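Local coordinates for protein probable endoglucanase (Gluconacetobacter xylinus, PDB 1WZZ) that hydrolyses internal beta-1,4-glucosidic linkages in cellulose-type glucans, including carboxymethyl-cellulose, as a secreted family 8 endoglucanase, at residues Leu323-Ile326 / Ala327-Glu330. Sequence-based numbering, arbitrary orientation.
Sequences LVYI and ARAE
Four successive i to i+4 hydrogen bonds, from the amides of A327, R328, A329 and E330 to the carbonyls of L323, V324, Y325 and I326, make this about two turns of regular alpha helix; the shortest runs from R328 N to V324 O at 2.8 Å. On that frame Y325 and R328, three residues apart, lie side by side. The guanidinium stands steeply to the phenol ring, the planes 81° apart, and NH1 of R328 comes within 3.4 Å of CD1 of Y325. The arginine chain starts with CG anti to its own N (chi1 -176°) and runs straight until a bend at chi3 (63°) brings NH1 toward CD1 and CE1. A water in the guanidinium plane, at its edge, accepts from R328 NH1 at 2.9 Å and donates to Y325 O at 2.9 Å. That carbonyl therefore serves two donors, the water and A329 N. I326 and E330, four residues apart, also lie side by side, CG2 of I326 4.0 Å from OE1 of E330; OE1 makes a salt bridge with R117 and OE2 takes a hydrogen bond from W247. Within the (alpha/alpha)6 barrel, helix 315-331 sets L323, about 8 Å from the side chain of the predicted nucleophile D106, and I326 against helices 48-61 and 240-247, with A327 on W247, while I326, Y325 and R328 meet helix 18-30 and Y325 OH hydrogen-bonds P307 O.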
loop_
_atom_site.group_PDB
_atom_site.type_symbol
_atom_site.label_atom_id
_atom_site.label_comp_id
_atom_site.label_asym_id
_atom_site.label_seq_id
_atom_site.Cartn_x
_atom_site.Cartn_y
_atom_site.Cartn_z
ATOM N N LEU A 323 7.395 1.496 6.270
ATOM C CA LEU A 323 7.205 1.714 4.837
ATOM C C LEU A 323 7.821 3.061 4.449
ATOM O O LEU A 323 8.419 3.213 3.380
ATOM C CB LEU A 323 5.716 1.689 4.522
ATOM C CG LEU A 323 5.338 1.684 3.047
ATOM C CD1 LEU A 323 5.836 0.358 2.393
ATOM C CD2 LEU A 323 3.833 1.826 2.941
ATOM N N VAL A 324 7.674 4.071 5.315
ATOM C CA VAL A 324 8.263 5.368 5.034
ATOM C C VAL A 324 9.804 5.281 5.051
ATOM O O VAL A 324 10.486 5.922 4.238
ATOM C CB VAL A 324 7.780 6.442 6.062
ATOM C CG1 VAL A 324 8.539 7.756 5.835
ATOM C CG2 VAL A 324 6.254 6.679 5.899
ATOM N N TYR A 325 10.366 4.514 5.985
ATOM C CA TYR A 325 11.827 4.360 5.993
ATOM C C TYR A 325 12.298 3.770 4.655
ATOM O O TYR A 325 13.338 4.168 4.131
ATOM C CB TYR A 325 12.278 3.437 7.138
ATOM C CG TYR A 325 12.450 4.142 8.467
ATOM C CD1 TYR A 325 13.714 4.542 8.910
ATOM C CD2 TYR A 325 11.359 4.372 9.293
ATOM C CE1 TYR A 325 13.878 5.154 10.163
ATOM C CE2 TYR A 325 11.508 4.992 10.548
ATOM C CZ TYR A 325 12.764 5.371 10.965
ATOM O OH TYR A 325 12.880 5.971 12.205
ATOM N N ILE A 326 11.528 2.836 4.106
ATOM C CA ILE A 326 11.913 2.223 2.819
ATOM C C ILE A 326 11.834 3.274 1.715
ATOM O O ILE A 326 12.745 3.399 0.890
ATOM C CB ILE A 326 10.978 1.059 2.428
ATOM C CG1 ILE A 326 10.858 0.041 3.564
ATOM C CG2 ILE A 326 11.491 0.398 1.101
ATOM C CD1 ILE A 326 12.151 -0.523 4.004
ATOM N N ALA A 327 10.736 4.033 1.691
ATOM C CA ALA A 327 10.543 5.053 0.678
ATOM C C ALA A 327 11.661 6.058 0.711
ATOM O O ALA A 327 12.186 6.439 -0.320
ATOM C CB ALA A 327 9.195 5.778 0.891
ATOM N N ARG A 328 12.011 6.501 1.915
ATOM C CA ARG A 328 13.074 7.480 2.049
ATOM C C ARG A 328 14.396 6.910 1.573
ATOM O O ARG A 328 15.129 7.580 0.849
ATOM C CB ARG A 328 13.181 7.946 3.506
ATOM C CG ARG A 328 14.213 9.039 3.731
ATOM C CD ARG A 328 14.323 9.388 5.220
ATOM N NE ARG A 328 14.790 8.237 6.004
ATOM C CZ ARG A 328 15.167 8.297 7.278
ATOM N NH1 ARG A 328 15.564 7.198 7.911
ATOM N NH2 ARG A 328 15.160 9.463 7.914
ATOM N N ALA A 329 14.694 5.670 1.951
ATOM C CA ALA A 329 15.962 5.045 1.557
ATOM C C ALA A 329 16.058 4.924 0.039
ATOM O O ALA A 329 17.132 5.119 -0.544
ATOM C CB ALA A 329 16.094 3.684 2.193
ATOM N N GLU A 330 14.944 4.614 -0.612
ATOM C CA GLU A 330 14.957 4.479 -2.070
ATOM C C GLU A 330 14.797 5.773 -2.865
ATOM O O GLU A 330 15.502 5.980 -3.858
ATOM C CB GLU A 330 13.854 3.519 -2.527
ATOM C CG GLU A 330 14.025 2.063 -2.080
ATOM C CD GLU A 330 13.080 1.118 -2.797
ATOM O OE1 GLU A 330 13.091 -0.100 -2.501
ATOM O OE2 GLU A 330 12.342 1.588 -3.682
HETATM O O HOH W 1 15.456 5.398 5.652
#